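Local atomic coordinates of extracellular ligand-binding receptor (Rhodopseudomonas palustris, PDB entry 4F06), a protein that binds p-hydroxybenzoate and probably related lignin-derived aromatic acids, apparently as the solute-binding component of an ABC transporter. Residues 19-24 and 281-286; 29-34 and 287-292. All blocks are in the same frame, centred on the assembly; numbering follows the deposited sequence.

Contact 1 (19-24 and 281-286)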
loop_
_atom_site.group_PDB
_atom_site.type_symbol
_atom_site.label_atom_id
_atom_site.label_comp_id
_atom_site.label_asym_id
_atom_site.label_seq_id
_atom_site.Cartn_x
_atom_site.Cartn_y
_atom_site.Cartn_z
ATOM N N ALA A 19 -0.559 7.244 -12.429
ATOM C CA ALA A 19 -0.106 6.246 -13.398
ATOM C C ALA A 19 1.086 5.449 -12.911
ATOM O O ALA A 19 1.202 4.265 -13.241
ATOM C CB ALA A 19 0.254 6.919 -14.709
ATOM N N LEU A 20 1.993 6.056 -12.147
ATOM C CA LEU A 20 3.163 5.283 -11.743
ATOM C C LEU A 20 2.791 4.090 -10.903
ATOM O O LEU A 20 3.437 3.056 -10.941
ATOM C CB LEU A 20 4.138 6.189 -10.964
ATOM C CG LEU A 20 5.521 5.538 -10.685
ATOM C CD1 LEU A 20 6.196 4.955 -11.952
ATOM C CD2 LEU A 20 6.431 6.622 -10.143
ATOM N N PHE A 21 1.729 4.220 -10.100
ATOM C CA PHE A 21 1.344 3.135 -9.191
ATOM C C PHE A 21 0.777 1.933 -9.919
ATOM O O PHE A 21 0.999 0.776 -9.475
ATOM C CB PHE A 21 0.425 3.644 -8.092
ATOM C CG PHE A 21 1.116 4.709 -7.304
ATOM C CD1 PHE A 21 2.083 4.347 -6.357
ATOM C CD2 PHE A 21 0.903 6.075 -7.587
ATOM C CE1 PHE A 21 2.805 5.340 -5.693
ATOM C CE2 PHE A 21 1.643 7.061 -6.909
ATOM C CZ PHE A 21 2.592 6.680 -5.974
ATOM N N GLY A 22 0.032 2.147 -11.002
ATOM C CA GLY A 22 -0.440 1.020 -11.815
ATOM C C GLY A 22 0.657 0.456 -12.689
ATOM O O GLY A 22 0.754 -0.783 -12.864
ATOM N N LYS A 23 1.506 1.330 -13.240
ATOM C CA LYS A 23 2.685 0.847 -13.963
ATOM C C LYS A 23 3.505 -0.083 -13.052
ATOM O O LYS A 23 4.036 -1.091 -13.521
ATOM C CB LYS A 23 3.566 2.013 -14.417
ATOM C CG LYS A 23 4.796 1.634 -15.231
ATOM C CD LYS A 23 5.626 2.878 -15.616
ATOM C CE LYS A 23 6.849 2.579 -16.458
ATOM N NZ LYS A 23 7.475 3.870 -16.847
ATOM N N ASN A 24 3.604 0.256 -11.769
ATOM C CA ASN A 24 4.325 -0.607 -10.826
ATOM C C ASN A 24 3.690 -1.978 -10.625
ATOM O O ASN A 24 4.397 -2.922 -10.349
ATOM C CB ASN A 24 4.515 0.082 -9.483
ATOM C CG ASN A 24 5.855 0.787 -9.350
ATOM O OD1 ASN A 24 6.822 0.218 -8.822
ATOM N ND2 ASN A 24 5.962 1.993 -9.888
ATOM N N VAL A 281 10.487 2.696 -8.922
ATOM C CA VAL A 281 9.927 1.601 -8.113
ATOM C C VAL A 281 9.218 2.119 -6.856
ATOM O O VAL A 281 9.765 2.938 -6.123
ATOM C CB VAL A 281 11.048 0.603 -7.738
ATOM C CG1 VAL A 281 10.528 -0.472 -6.796
ATOM C CG2 VAL A 281 11.591 -0.037 -8.995
ATOM N N THR A 282 8.010 1.610 -6.626
ATOM C CA THR A 282 7.130 2.010 -5.502
ATOM C C THR A 282 6.651 0.715 -4.774
ATOM O O THR A 282 6.816 -0.424 -5.303
ATOM C CB THR A 282 5.804 2.784 -5.990
ATOM O OG1 THR A 282 4.977 1.844 -6.734
ATOM C CG2 THR A 282 6.079 3.937 -6.880
HETATM N N MSE A 283 5.959 0.916 -3.657
HETATM C CA MSE A 283 5.428 -0.220 -2.895
HETATM C C MSE A 283 4.453 -1.085 -3.672
HETATM O O MSE A 283 4.343 -2.293 -3.371
HETATM C CB MSE A 283 4.741 0.322 -1.615
HETATM C CG MSE A 283 3.338 0.925 -1.809
HETATM SE SE MSE A 283 3.271 2.534 -2.944
HETATM C CE MSE A 283 1.505 3.133 -2.444
ATOM N N THR A 284 3.728 -0.553 -4.664
ATOM C CA THR A 284 2.765 -1.404 -5.386
ATOM C C THR A 284 3.480 -2.501 -6.195
ATOM O O THR A 284 2.871 -3.527 -6.479
ATOM C CB THR A 284 1.836 -0.584 -6.260
ATOM O OG1 THR A 284 2.591 0.273 -7.128
ATOM C CG2 THR A 284 0.883 0.275 -5.408
ATOM N N SER A 285 4.759 -2.315 -6.545
ATOM C CA SER A 285 5.488 -3.389 -7.234
ATOM C C SER A 285 5.688 -4.631 -6.378
ATOM O O SER A 285 5.555 -5.735 -6.890
ATOM C CB SER A 285 6.832 -2.896 -7.819
ATOM O OG SER A 285 7.744 -2.614 -6.787
ATOM N N VAL A 286 6.005 -4.439 -5.086
ATOM C CA VAL A 286 6.235 -5.603 -4.258
ATOM C C VAL A 286 4.900 -6.293 -3.959
ATOM O O VAL A 286 4.818 -7.524 -3.887
ATOM C CB VAL A 286 7.059 -5.278 -3.006
ATOM C CG1 VAL A 286 6.282 -4.536 -1.908
ATOM C CG2 VAL A 286 7.638 -6.601 -2.423
#

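Contact 2 (29-34 and 287-292). With SO4 (sulfate ion), chain D.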
loop_
_atom_site.group_PDB
_atom_site.type_symbol
_atom_site.label_atom_id
_atom_site.label_comp_id
_atom_site.label_asym_id
_atom_site.label_seq_id
_atom_site.Cartn_x
_atom_site.Cartn_y
_atom_site.Cartn_z
ATOM N N ILE A 29 4.697 -7.637 -11.528
ATOM C CA ILE A 29 4.310 -8.884 -12.209
ATOM C C ILE A 29 5.368 -9.289 -13.232
ATOM O O ILE A 29 5.761 -10.480 -13.296
ATOM C CB ILE A 29 2.942 -8.715 -12.843
ATOM C CG1 ILE A 29 1.873 -8.683 -11.694
ATOM C CG2 ILE A 29 2.656 -9.842 -13.846
ATOM C CD1 ILE A 29 0.542 -8.080 -12.130
ATOM N N ASP A 30 5.922 -8.314 -13.978
ATOM C CA ASP A 30 6.965 -8.643 -14.954
ATOM C C ASP A 30 8.190 -9.194 -14.256
ATOM O O ASP A 30 8.864 -10.087 -14.788
ATOM C CB ASP A 30 7.360 -7.405 -15.782
ATOM C CG ASP A 30 6.328 -7.009 -16.806
ATOM O OD1 ASP A 30 5.416 -7.802 -17.091
ATOM O OD2 ASP A 30 6.473 -5.889 -17.402
ATOM N N ALA A 31 8.515 -8.668 -13.078
ATOM C CA ALA A 31 9.647 -9.185 -12.313
ATOM C C ALA A 31 9.387 -10.638 -11.877
ATOM O O ALA A 31 10.283 -11.514 -11.962
ATOM C CB ALA A 31 9.954 -8.309 -11.096
ATOM N N TRP A 32 8.169 -10.908 -11.407
ATOM C CA TRP A 32 7.791 -12.266 -11.047
ATOM C C TRP A 32 7.973 -13.222 -12.211
ATOM O O TRP A 32 8.550 -14.303 -12.049
ATOM C CB TRP A 32 6.322 -12.267 -10.514
ATOM C CG TRP A 32 5.930 -13.671 -10.178
ATOM C CD1 TRP A 32 5.249 -14.564 -11.006
ATOM C CD2 TRP A 32 6.269 -14.404 -8.976
ATOM N NE1 TRP A 32 5.111 -15.780 -10.359
ATOM C CE2 TRP A 32 5.730 -15.749 -9.147
ATOM C CE3 TRP A 32 6.948 -14.075 -7.800
ATOM C CZ2 TRP A 32 5.915 -16.743 -8.187
ATOM C CZ3 TRP A 32 7.134 -15.089 -6.850
ATOM C CH2 TRP A 32 6.623 -16.375 -7.049
ATOM N N VAL A 33 7.465 -12.847 -13.375
ATOM C CA VAL A 33 7.565 -13.678 -14.576
ATOM C C VAL A 33 9.009 -13.796 -15.035
ATOM O O VAL A 33 9.436 -14.858 -15.517
ATOM C CB VAL A 33 6.606 -13.121 -15.674
ATOM C CG1 VAL A 33 6.810 -13.857 -16.976
ATOM C CG2 VAL A 33 5.155 -13.248 -15.202
ATOM N N ALA A 34 9.798 -12.743 -14.886
ATOM C CA ALA A 34 11.231 -12.837 -15.280
ATOM C C ALA A 34 11.926 -13.932 -14.493
ATOM O O ALA A 34 12.819 -14.596 -15.026
ATOM C CB ALA A 34 11.930 -11.495 -15.078
ATOM N N ALA A 287 3.835 -5.502 -3.799
ATOM C CA ALA A 287 2.506 -6.124 -3.565
ATOM C C ALA A 287 2.119 -6.936 -4.802
ATOM O O ALA A 287 1.477 -7.976 -4.664
ATOM C CB ALA A 287 1.476 -5.056 -3.277
ATOM N N ALA A 288 2.483 -6.449 -5.986
ATOM C CA ALA A 288 2.174 -7.189 -7.224
ATOM C C ALA A 288 3.027 -8.448 -7.379
ATOM O O ALA A 288 2.511 -9.483 -7.816
ATOM C CB ALA A 288 2.299 -6.258 -8.441
ATOM N N TYR A 289 4.305 -8.347 -7.024
ATOM C CA TYR A 289 5.197 -9.505 -7.094
ATOM C C TYR A 289 4.670 -10.614 -6.161
ATOM O O TYR A 289 4.551 -11.782 -6.571
ATOM C CB TYR A 289 6.592 -9.035 -6.667
ATOM C CG TYR A 289 7.703 -10.066 -6.806
ATOM C CD1 TYR A 289 8.385 -10.247 -8.032
ATOM C CD2 TYR A 289 8.065 -10.872 -5.731
ATOM C CE1 TYR A 289 9.409 -11.169 -8.161
ATOM C CE2 TYR A 289 9.096 -11.800 -5.859
ATOM C CZ TYR A 289 9.750 -11.970 -7.075
ATOM O OH TYR A 289 10.742 -12.920 -7.243
ATOM N N ASP A 290 4.363 -10.266 -4.905
ATOM C CA ASP A 290 3.817 -11.223 -3.951
ATOM C C ASP A 290 2.401 -11.681 -4.353
ATOM O O ASP A 290 2.014 -12.836 -4.083
ATOM C CB ASP A 290 3.863 -10.667 -2.537
ATOM C CG ASP A 290 5.293 -10.628 -2.006
ATOM O OD1 ASP A 290 6.037 -11.621 -2.184
ATOM O OD2 ASP A 290 5.658 -9.611 -1.402
ATOM N N GLY A 291 1.599 -10.787 -4.961
ATOM C CA GLY A 291 0.277 -11.190 -5.404
ATOM C C GLY A 291 0.383 -12.208 -6.539
ATOM O O GLY A 291 -0.409 -13.183 -6.576
ATOM N N ALA A 292 1.362 -12.039 -7.434
ATOM C CA ALA A 292 1.561 -13.034 -8.493
ATOM C C ALA A 292 1.971 -14.394 -7.887
ATOM O O ALA A 292 1.485 -15.435 -8.360
ATOM C CB ALA A 292 2.604 -12.552 -9.488
HETATM S S SO4 D . 11.554 -15.881 -4.980
HETATM O O1 SO4 D . 10.604 -15.149 -5.813
HETATM O O2 SO4 D . 11.917 -17.108 -5.690
HETATM O O3 SO4 D . 12.736 -15.052 -4.725
HETATM O O4 SO4 D . 10.939 -16.396 -3.732
#

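Contact 1 (19-24 and 281-286)
Asn24 reaches from helix 19-36 to the start of helix 283-301, and its side chain can be followed atom by atom. Asn24 CB lies close to Thr284 OG1, 3.0 Å away, and CG comes equally near Thr282 OG1. At the tip the amide divides its work. Asn24 OD1 accepts from Thr282 N at 2.9 Å, with an N-H...O angle of 157°, the donor standing well above the carbonyl plane and not on a lone pair. ND2 turns back to its own helix and gives a nearly straight bond (170°) to Leu20 O, which lies in the amide plane; Asn24 N reaches that same oxygen from the opposite face. ND2 also bonds to Glu280 O, so the amide is held at both ends and its rotation is fixed.

A second hydrogen bond crosses the contact: Thr284 OG1 donates to Phe21 O at 2.9 Å, in the carbonyl plane and on a lone pair. With chi1 at -60°, the Phe21 ring swings beside its backbone N, where Phe21 CE1 meets Thr282 CG2 at 3.8 Å and Met283 SE obliquely at 4.0 Å, a Met-aromatic contact.

Thr282 is the N-cap of helix 283-301, its OG1 accepting a weak bond from Thr284 N. The Asn24 amide thus grips a helix start whose first turn carries Met283, a selenomethionine that lines the p-hydroxybenzoate pocket of this periplasmic binding protein.

Contact 2 (29-34 and 287-292)
Trp32 and Tyr289 form the aromatic core of this helix-helix crossing, an edge-to-face (T-shaped) pair between the six-membered ring of Trp32 and the Tyr289 ring, centroids 5.1 Å apart and planes at 75°. The indole supplies the edge: Trp32 CE3 stands over the centre of the phenol ring, 3.6 Å from Tyr289 CZ. Both side chains leave their helices with CG anti to the backbone N, which brings the two rings together across the interface.

A CH-pi contact uses the indole's face. Ala292 CB sits over the five-membered ring of Trp32, 3.8 Å from its centroid and 25° off the normal.

Further apolar contacts lie alongside. Ile29 CG1 meets Ala288 CB at 4.1 Å, and Ala31 CB lies 4.0 Å from Tyr289 CD1. The short alanine side chains are consistent with the close approach of the axes, 8.1 Å at a crossing angle of -48°.

No hydrogen bond joins the two segments. The polar end of Tyr289 instead donates from OH to O1 of a sulfate ion at 2.7 Å, an ion probably taken from the crystallisation liquor and also bound by His36 NE2. Trp32 also lines a p-hydroxybenzoate site together with Arg293 and Tyr296.

Around this interface, helix 262-273 packs against Ala31 and Tyr289 through Leu270, while Ile29 rests on Phe47 and Tyr49 of strand 43-51. On helix 283-301, Asp290 forms a salt bridge with Arg324 and a hydrogen bond to Trp320 of strand 319-322.

How the contacts relate
Contacts 1 and 2 are successive parts of one helix pair: helix 19-36 supplies 19-24 and 29-34, and helix 283-301, with the turn before it, supplies 281-286 and 287-292. Their centres lie about 11 Å apart. The chemistry changes along the pair, from side-chain hydrogen bonds at the helix starts in contact 1 to aromatic and alanine packing in contact 2. Each contact borders a different bound p-hydroxybenzoate: the side chain of Met283 is about 4 Å from one, and that of Trp32 about 4 Å from the other. Phe267 of helix 262-273 bridges the two, touching Ser285 in contact 1 and the Tyr289 ring in contact 2.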